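Local coordinates for protein endopolygalacturonase (Chondrostereum purpureum, PDB 1K5C) that probably hydrolyses the 1,4-alpha-D-galacturonosyl links within polygalacturonan chains, as a glycoside hydrolase of family 28, at residues I213-I227 with Y243-L257. Sequence-based numbering, arbitrary orientation.
Sequences IKGNTVTRSMYGVRI and YDANTISGIAKYGVL
Asn246 turns its amide back toward Ile213 and Asn216 of the preceding coil and bonds to it at both ends. Its CB rests against Asn216 O, and CG, anti to its own carbonyl carbon (chi1 -58°), carries the amide inward from there. ND2 donates to Ile213 O at 3.0 Å, almost straight at 169° but arriving from above that carbonyl's plane; the same oxygen also accepts Asp244 N. OD1 accepts Asn216 N, likewise at 3.0 Å. The side chain thus spans the short turns 215-216 and 245-246 that join the strands, and a leucine in its place would probably leave Asn216 N without its acceptor and Ile213 O with just Asp244 N of the two donors. This is stacking of successive coils in the right-handed parallel beta-helix of family 28: strands 217-219 and 247-251 run 5° from parallel, and Asn216 stacks with Asn246, Thr217 with Thr247 and Val225 with Val256. Inside the coil, the Tyr243 ring reaches across to 213-227; Val225 CG2 lies over one face, Ile213 CB packs 3.7 Å from CD1, and the hydroxyl OH ends 3.4 Å from Ile227 CG1. Water 5 links that hydroxyl to Arg226 O, while Phe280 stacks on the ring. On the outer surface Lys214 NZ makes a salt bridge with Asp244 OD1, which also accepts Gly283 N. Farther along, Tyr223 meets Tyr254 edge to edge, CE1 to CD2 at 3.9 Å, beside Arg226, a galacturonate-binding residue.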
ATOM      1  N   ILE A 213      -7.442 -10.029  -0.570  1.00 10.24           N
ATOM      2  CA  ILE A 213      -7.601  -8.945   0.405  1.00 10.09           C
ATOM      3  C   ILE A 213      -8.527  -9.499   1.490  1.00 10.08           C
ATOM      4  O   ILE A 213      -9.755  -9.586   1.249  1.00 10.36           O
ATOM      5  CB  ILE A 213      -8.162  -7.679  -0.282  1.00 11.01           C
ATOM      6  CG1 ILE A 213      -7.306  -7.195  -1.377  1.00 13.94           C
ATOM      7  CG2 ILE A 213      -8.479  -6.599   0.753  1.00 10.81           C
ATOM      8  CD1 ILE A 213      -5.992  -6.755  -1.116  0.54 11.91           C
ATOM      9  N   LYS A 214      -7.957  -9.931   2.609  1.00 10.44           N
ATOM     10  CA  LYS A 214      -8.727 -10.773   3.547  1.00 10.68           C
ATOM     11  C   LYS A 214      -8.556 -10.285   4.989  1.00 10.48           C
ATOM     12  O   LYS A 214      -7.446 -10.078   5.458  1.00 10.87           O
ATOM     13  CB  LYS A 214      -8.277 -12.225   3.466  1.00 11.60           C
ATOM     14  CG  LYS A 214      -9.032 -13.190   4.371  1.00 12.16           C
ATOM     15  CD  LYS A 214      -8.704 -14.641   4.051  1.00 15.79           C
ATOM     16  CE  LYS A 214      -9.439 -15.665   4.948  1.00 14.68           C
ATOM     17  NZ  LYS A 214     -10.867 -15.398   5.427  1.00 18.99           N
ATOM     18  N   GLY A 215      -9.703 -10.165   5.711  1.00 10.74           N
ATOM     19  CA  GLY A 215      -9.592 -10.001   7.164  1.00 11.16           C
ATOM     20  C   GLY A 215      -9.161  -8.631   7.627  1.00 10.69           C
ATOM     21  O   GLY A 215      -8.786  -8.486   8.801  1.00 11.84           O
ATOM     22  N   ASN A 216      -9.205  -7.615   6.745  1.00 10.68           N
ATOM     23  CA  ASN A 216      -8.731  -6.292   7.123  1.00 10.47           C
ATOM     24  C   ASN A 216      -9.835  -5.437   7.710  1.00 10.91           C
ATOM     25  O   ASN A 216     -11.018  -5.618   7.445  1.00 12.57           O
ATOM     26  CB  ASN A 216      -8.168  -5.581   5.840  1.00 11.00           C
ATOM     27  CG  ASN A 216      -7.110  -6.417   5.188  1.00 10.40           C
ATOM     28  OD1 ASN A 216      -7.413  -7.043   4.074  1.00 12.24           O
ATOM     29  ND2 ASN A 216      -5.964  -6.507   5.712  1.00  9.71           N
ATOM     30  N   THR A 217      -9.398  -4.444   8.503  1.00 11.27           N
ATOM     31  CA  THR A 217     -10.300  -3.429   9.017  1.00 11.90           C
ATOM     32  C   THR A 217      -9.893  -2.073   8.461  1.00 12.37           C
ATOM     33  O   THR A 217      -8.687  -1.725   8.474  1.00 15.45           O
ATOM     34  CB  THR A 217     -10.228  -3.411  10.567  1.00 13.76           C
ATOM     35  OG1 THR A 217     -10.662  -4.663  11.079  0.78 15.06           O
ATOM     36  CG2 THR A 217     -11.102  -2.360  11.201  0.78 15.38           C
ATOM     37  N   VAL A 218     -10.858  -1.320   7.937  1.00 11.61           N
ATOM     38  CA  VAL A 218     -10.631  -0.000   7.404  1.00 11.83           C
ATOM     39  C   VAL A 218     -11.593   0.942   8.120  1.00 12.27           C
ATOM     40  O   VAL A 218     -12.818   0.654   8.138  1.00 13.32           O
ATOM     41  CB  VAL A 218     -10.871   0.054   5.891  1.00 12.26           C
ATOM     42  CG1 VAL A 218     -10.668   1.472   5.348  1.00 13.78           C
ATOM     43  CG2 VAL A 218      -9.988  -0.968   5.143  1.00 13.14           C
ATOM     44  N   THR A 219     -11.088   2.037   8.682  1.00 12.10           N
ATOM     45  CA  THR A 219     -11.943   3.029   9.351  1.00 12.19           C
ATOM     46  C   THR A 219     -11.529   4.423   8.905  1.00 11.95           C
ATOM     47  O   THR A 219     -10.393   4.668   8.466  1.00 12.00           O
ATOM     48  CB  THR A 219     -11.819   2.896  10.880  1.00 13.84           C
ATOM     49  OG1 THR A 219     -10.433   3.049  11.252  1.00 14.68           O
ATOM     50  CG2 THR A 219     -12.362   1.568  11.388  1.00 15.94           C
ATOM     51  N   ARG A 220     -12.475   5.367   9.067  1.00 12.69           N
ATOM     52  CA  ARG A 220     -12.189   6.800   8.911  1.00 12.50           C
ATOM     53  C   ARG A 220     -11.312   7.069   7.663  1.00 11.86           C
ATOM     54  O   ARG A 220     -10.232   7.630   7.754  1.00 12.54           O
ATOM     55  CB  ARG A 220     -11.576   7.337  10.204  1.00 13.85           C
ATOM     56  CG  ARG A 220     -11.690   8.843  10.347  1.00 16.75           C
ATOM     57  CD  ARG A 220     -11.069   9.354  11.646  1.00 20.46           C
ATOM     58  NE  ARG A 220      -9.654   9.142  11.663  1.00 17.74           N
ATOM     59  CZ  ARG A 220      -8.748   9.965  11.092  1.00 16.49           C
ATOM     60  NH1 ARG A 220      -9.066  11.108  10.456  1.00 20.37           N
ATOM     61  NH2 ARG A 220      -7.500   9.647  11.161  1.00 16.89           N
ATOM     62  N   SER A 221     -11.844   6.635   6.527  1.00 12.04           N
ATOM     63  CA  SER A 221     -11.095   6.673   5.252  1.00 12.07           C
ATOM     64  C   SER A 221     -11.961   7.226   4.178  1.00 11.85           C
ATOM     65  O   SER A 221     -13.195   7.227   4.239  1.00 12.75           O
ATOM     66  CB  SER A 221     -10.574   5.265   4.886  1.00 12.39           C
ATOM     67  OG  SER A 221      -9.599   4.808   5.851  1.00 12.51           O
ATOM     68  N   MET A 222     -11.318   7.643   3.054  1.00 11.87           N
ATOM     69  CA  MET A 222     -12.067   8.258   1.964  1.00 11.89           C
ATOM     70  C   MET A 222     -12.764   7.206   1.097  1.00 11.64           C
ATOM     71  O   MET A 222     -13.822   7.499   0.500  1.00 12.24           O
ATOM     72  CB  MET A 222     -11.121   9.108   1.124  1.00 13.30           C
ATOM     73  CG  MET A 222     -11.709   9.908   0.022  1.00 18.10           C
ATOM     74  SD  MET A 222     -10.530  11.107  -0.632  1.00 23.26           S
ATOM     75  CE  MET A 222      -9.976  11.695   0.882  1.00 20.08           C
ATOM     76  N   TYR A 223     -12.153   6.016   1.007  1.00 11.49           N
ATOM     77  CA  TYR A 223     -12.717   4.915   0.236  1.00 11.41           C
ATOM     78  C   TYR A 223     -12.514   3.656   1.062  1.00 10.92           C
ATOM     79  O   TYR A 223     -11.606   3.597   1.888  1.00 11.58           O
ATOM     80  CB  TYR A 223     -11.992   4.681  -1.122  1.00 12.04           C
ATOM     81  CG  TYR A 223     -11.772   5.951  -1.931  1.00 12.26           C
ATOM     82  CD1 TYR A 223     -12.611   6.350  -2.939  1.00 16.24           C
ATOM     83  CD2 TYR A 223     -10.672   6.751  -1.696  1.00 13.49           C
ATOM     84  CE1 TYR A 223     -12.353   7.540  -3.665  1.00 16.61           C
ATOM     85  CE2 TYR A 223     -10.409   7.917  -2.376  1.00 14.92           C
ATOM     86  CZ  TYR A 223     -11.279   8.303  -3.363  1.00 16.08           C
ATOM     87  OH  TYR A 223     -11.018   9.440  -4.101  1.00 21.15           O
ATOM     88  N   GLY A 224     -13.365   2.657   0.816  1.00 11.33           N
ATOM     89  CA  GLY A 224     -13.152   1.366   1.435  1.00 11.14           C
ATOM     90  C   GLY A 224     -12.141   0.511   0.622  1.00 10.46           C
ATOM     91  O   GLY A 224     -11.023   0.274   1.062  1.00 11.12           O
ATOM     92  N   VAL A 225     -12.608   0.078  -0.554  1.00 10.98           N
ATOM     93  CA  VAL A 225     -11.731  -0.593  -1.504  1.00 11.45           C
ATOM     94  C   VAL A 225     -11.855   0.112  -2.847  1.00 10.91           C
ATOM     95  O   VAL A 225     -12.943   0.569  -3.253  1.00 11.71           O
ATOM     96  CB  VAL A 225     -11.921  -2.137  -1.585  1.00 12.47           C
ATOM     97  CG1 VAL A 225     -11.728  -2.796  -0.207  1.00 12.84           C
ATOM     98  CG2 VAL A 225     -13.297  -2.426  -2.117  1.00 14.32           C
ATOM     99  N   ARG A 226     -10.734   0.148  -3.567  1.00 11.53           N
ATOM    100  CA  ARG A 226     -10.693   0.708  -4.890  1.00 12.13           C
ATOM    101  C   ARG A 226      -9.889  -0.144  -5.844  1.00 11.21           C
ATOM    102  O   ARG A 226      -8.855  -0.699  -5.471  1.00 10.91           O
ATOM    103  CB  ARG A 226      -9.980   2.069  -4.962  1.00 17.08           C
ATOM    104  CG  ARG A 226     -10.918   3.205  -4.565  1.00 20.28           C
ATOM    105  CD  ARG A 226      -9.931   4.413  -4.728  0.52 21.98           C
ATOM    106  NE  ARG A 226      -9.910   5.256  -5.922  0.52 16.41           N
ATOM    107  CZ  ARG A 226      -9.374   6.478  -5.983  0.52 12.60           C
ATOM    108  NH1 ARG A 226      -8.772   6.962  -4.923  0.52 18.45           N
ATOM    109  NH2 ARG A 226      -9.399   7.198  -7.095  0.52 27.01           N
ATOM    110  N   ILE A 227     -10.355  -0.185  -7.089  1.00 11.93           N
ATOM    111  CA  ILE A 227      -9.513  -0.669  -8.201  1.00 12.43           C
ATOM    112  C   ILE A 227      -9.536   0.488  -9.209  1.00 12.86           C
ATOM    113  O   ILE A 227     -10.621   0.856  -9.670  1.00 16.93           O
ATOM    114  CB  ILE A 227     -10.005  -1.992  -8.820  1.00 12.61           C
ATOM    115  CG1 ILE A 227     -10.192  -3.052  -7.736  1.00 12.89           C
ATOM    116  CG2 ILE A 227      -9.048  -2.456  -9.936  1.00 13.74           C
ATOM    117  CD1 ILE A 227     -10.708  -4.391  -8.294  1.00 13.61           C
ATOM    118  N   TYR A 243     -11.928 -10.339  -2.360  1.00 10.34           N
ATOM    119  CA  TYR A 243     -12.150  -9.626  -1.089  1.00 10.26           C
ATOM    120  C   TYR A 243     -12.929 -10.566  -0.165  1.00 10.23           C
ATOM    121  O   TYR A 243     -13.991 -11.070  -0.546  1.00 10.98           O
ATOM    122  CB  TYR A 243     -12.997  -8.354  -1.334  1.00 10.78           C
ATOM    123  CG  TYR A 243     -12.332  -7.350  -2.222  1.00 10.28           C
ATOM    124  CD1 TYR A 243     -11.377  -6.471  -1.745  1.00 10.41           C
ATOM    125  CD2 TYR A 243     -12.654  -7.277  -3.580  1.00 11.04           C
ATOM    126  CE1 TYR A 243     -10.751  -5.531  -2.555  1.00 10.68           C
ATOM    127  CE2 TYR A 243     -12.056  -6.339  -4.417  1.00 11.51           C
ATOM    128  CZ  TYR A 243     -11.119  -5.469  -3.895  1.00 11.21           C
ATOM    129  OH  TYR A 243     -10.516  -4.580  -4.762  1.00 12.55           O
ATOM    130  N   ASP A 244     -12.378 -10.792   1.031  1.00 10.50           N
ATOM    131  CA  ASP A 244     -12.919 -11.820   1.954  1.00 10.97           C
ATOM    132  C   ASP A 244     -12.803 -11.272   3.350  1.00 10.94           C
ATOM    133  O   ASP A 244     -11.710 -10.881   3.770  1.00 11.32           O
ATOM    134  CB  ASP A 244     -12.076 -13.061   1.712  1.00 11.83           C
ATOM    135  CG  ASP A 244     -12.428 -14.290   2.508  1.00 13.78           C
ATOM    136  OD1 ASP A 244     -12.921 -14.169   3.647  1.00 13.80           O
ATOM    137  OD2 ASP A 244     -12.190 -15.404   1.906  1.00 17.09           O
ATOM    138  N   ALA A 245     -13.933 -11.165   4.104  1.00 11.58           N
ATOM    139  CA  ALA A 245     -13.834 -10.949   5.569  1.00 12.33           C
ATOM    140  C   ALA A 245     -13.283  -9.577   5.913  1.00 11.95           C
ATOM    141  O   ALA A 245     -12.626  -9.454   6.962  1.00 13.21           O
ATOM    142  CB  ALA A 245     -13.001 -12.046   6.243  1.00 13.22           C
ATOM    143  N   ASN A 246     -13.580  -8.520   5.141  1.00 11.69           N
ATOM    144  CA  ASN A 246     -13.129  -7.179   5.514  1.00 11.67           C
ATOM    145  C   ASN A 246     -14.236  -6.419   6.222  1.00 12.43           C
ATOM    146  O   ASN A 246     -15.419  -6.514   5.860  1.00 15.77           O
ATOM    147  CB  ASN A 246     -12.672  -6.412   4.264  1.00 11.80           C
ATOM    148  CG  ASN A 246     -11.553  -7.166   3.547  1.00 10.71           C
ATOM    149  OD1 ASN A 246     -10.409  -7.216   4.015  1.00 10.96           O
ATOM    150  ND2 ASN A 246     -11.893  -7.793   2.411  1.00 11.00           N
ATOM    151  N   THR A 247     -13.861  -5.627   7.236  1.00 11.26           N
ATOM    152  CA  THR A 247     -14.813  -4.833   8.008  1.00 11.66           C
ATOM    153  C   THR A 247     -14.439  -3.379   7.863  1.00 11.28           C
ATOM    154  O   THR A 247     -13.350  -2.964   8.286  1.00 12.62           O
ATOM    155  CB  THR A 247     -14.809  -5.268   9.481  1.00 12.57           C
ATOM    156  OG1 THR A 247     -15.083  -6.705   9.545  1.00 13.81           O
ATOM    157  CG2 THR A 247     -15.833  -4.495  10.278  1.00 15.15           C
ATOM    158  N   ILE A 248     -15.335  -2.604   7.241  1.00 11.38           N
ATOM    159  CA  ILE A 248     -15.015  -1.241   6.812  1.00 11.11           C
ATOM    160  C   ILE A 248     -16.090  -0.306   7.280  1.00 11.53           C
ATOM    161  O   ILE A 248     -17.302  -0.614   7.160  1.00 12.03           O
ATOM    162  CB  ILE A 248     -14.875  -1.223   5.256  1.00 11.56           C
ATOM    163  CG1 ILE A 248     -13.831  -2.272   4.818  1.00 12.23           C
ATOM    164  CG2 ILE A 248     -14.603   0.176   4.755  1.00 12.40           C
ATOM    165  CD1 ILE A 248     -13.460  -2.219   3.308  1.00 13.05           C
ATOM    166  N   SER A 249     -15.706   0.883   7.786  1.00 11.78           N
ATOM    167  CA  SER A 249     -16.693   1.842   8.278  1.00 12.17           C
ATOM    168  C   SER A 249     -16.098   3.252   8.214  1.00 12.21           C
ATOM    169  O   SER A 249     -14.890   3.460   8.043  1.00 12.58           O
ATOM    170  CB  SER A 249     -17.150   1.467   9.685  1.00 14.44           C
ATOM    171  OG  SER A 249     -16.070   1.468  10.594  1.00 15.34           O
ATOM    172  N   GLY A 250     -16.965   4.242   8.372  1.00 12.36           N
ATOM    173  CA  GLY A 250     -16.510   5.618   8.432  1.00 13.11           C
ATOM    174  C   GLY A 250     -15.986   6.095   7.076  1.00 12.35           C
ATOM    175  O   GLY A 250     -15.000   6.834   7.056  1.00 13.45           O
ATOM    176  N   ILE A 251     -16.613   5.685   5.979  1.00 12.28           N
ATOM    177  CA  ILE A 251     -16.102   5.988   4.631  1.00 12.00           C
ATOM    178  C   ILE A 251     -16.768   7.238   4.088  1.00 12.17           C
ATOM    179  O   ILE A 251     -17.996   7.381   4.020  1.00 13.31           O
ATOM    180  CB  ILE A 251     -16.350   4.794   3.711  1.00 12.24           C
ATOM    181  CG1 ILE A 251     -15.663   3.521   4.218  1.00 12.47           C
ATOM    182  CG2 ILE A 251     -15.901   5.167   2.301  1.00 13.24           C
ATOM    183  CD1 ILE A 251     -14.161   3.702   4.549  1.00 12.40           C
ATOM    184  N   ALA A 252     -15.909   8.183   3.627  1.00 12.43           N
ATOM    185  CA  ALA A 252     -16.401   9.500   3.242  1.00 13.32           C
ATOM    186  C   ALA A 252     -16.876   9.606   1.818  1.00 13.04           C
ATOM    187  O   ALA A 252     -17.826  10.394   1.545  1.00 14.44           O
ATOM    188  CB  ALA A 252     -15.317  10.571   3.476  1.00 14.99           C
ATOM    189  N   LYS A 253     -16.287   8.904   0.867  1.00 12.68           N
ATOM    190  CA  LYS A 253     -16.556   9.138  -0.543  1.00 13.11           C
ATOM    191  C   LYS A 253     -17.174   7.922  -1.220  1.00 12.31           C
ATOM    192  O   LYS A 253     -18.322   8.037  -1.740  1.00 12.96           O
ATOM    193  CB  LYS A 253     -15.344   9.627  -1.362  1.00 14.18           C
ATOM    194  CG  LYS A 253     -15.834  10.380  -2.589  0.54 13.67           C
ATOM    195  CD  LYS A 253     -14.677  10.966  -3.407  0.54 15.49           C
ATOM    196  CE  LYS A 253     -15.237  11.744  -4.609  0.54 17.62           C
ATOM    197  NZ  LYS A 253     -14.166  12.373  -5.397  0.54 18.79           N
ATOM    198  N   TYR A 254     -16.486   6.775  -1.301  1.00 11.90           N
ATOM    199  CA  TYR A 254     -17.056   5.571  -1.898  1.00 11.69           C
ATOM    200  C   TYR A 254     -16.728   4.345  -1.062  1.00 11.58           C
ATOM    201  O   TYR A 254     -15.555   4.095  -0.760  1.00 11.72           O
ATOM    202  CB  TYR A 254     -16.505   5.264  -3.293  1.00 12.93           C
ATOM    203  CG  TYR A 254     -16.897   6.224  -4.390  1.00 12.41           C
ATOM    204  CD1 TYR A 254     -18.042   5.936  -5.162  1.00 13.05           C
ATOM    205  CD2 TYR A 254     -16.157   7.331  -4.706  1.00 13.97           C
ATOM    206  CE1 TYR A 254     -18.435   6.799  -6.198  1.00 15.13           C
ATOM    207  CE2 TYR A 254     -16.535   8.187  -5.778  1.00 15.49           C
ATOM    208  CZ  TYR A 254     -17.679   7.865  -6.490  1.00 15.28           C
ATOM    209  OH  TYR A 254     -18.059   8.715  -7.542  1.00 19.44           O
ATOM    210  N   GLY A 255     -17.749   3.520  -0.741  1.00 11.35           N
ATOM    211  CA  GLY A 255     -17.435   2.240  -0.135  1.00 11.70           C
ATOM    212  C   GLY A 255     -16.582   1.366  -1.025  1.00 11.04           C
ATOM    213  O   GLY A 255     -15.542   0.837  -0.591  1.00 11.02           O
ATOM    214  N   VAL A 256     -17.037   1.220  -2.281  1.00 11.25           N
ATOM    215  CA  VAL A 256     -16.319   0.535  -3.330  1.00 11.28           C
ATOM    216  C   VAL A 256     -16.317   1.435  -4.540  1.00 11.06           C
ATOM    217  O   VAL A 256     -17.367   1.889  -4.975  1.00 11.53           O
ATOM    218  CB  VAL A 256     -17.006  -0.818  -3.714  1.00 11.17           C
ATOM    219  CG1 VAL A 256     -16.308  -1.509  -4.876  1.00 12.34           C
ATOM    220  CG2 VAL A 256     -17.165  -1.749  -2.502  1.00 12.16           C
ATOM    221  N   LEU A 257     -15.099   1.673  -5.133  1.00 11.44           N
ATOM    222  CA  LEU A 257     -15.005   2.361  -6.408  1.00 11.67           C
ATOM    223  C   LEU A 257     -14.062   1.558  -7.302  1.00 11.25           C
ATOM    224  O   LEU A 257     -12.887   1.410  -7.011  1.00 12.05           O
ATOM    225  CB  LEU A 257     -14.520   3.815  -6.274  1.00 12.08           C
ATOM    226  CG  LEU A 257     -14.322   4.573  -7.618  1.00 13.05           C
ATOM    227  CD1 LEU A 257     -15.632   4.727  -8.376  1.00 13.20           C
ATOM    228  CD2 LEU A 257     -13.687   5.929  -7.370  1.00 14.33           C
TER
HETATM  229  O   HOH W   1     -11.991 -17.771   3.127  1.00 19.53           O
HETATM  230  O   HOH W   2     -12.797  -7.982   9.255  1.00 18.18           O
HETATM  231  O   HOH W   3     -14.658  -0.911  10.384  1.00 17.84           O
HETATM  232  O   HOH W   4     -11.769  10.634  -6.259  1.00 42.25           O
HETATM  233  O   HOH W   5      -8.608  -2.939  -3.783  1.00 11.05           O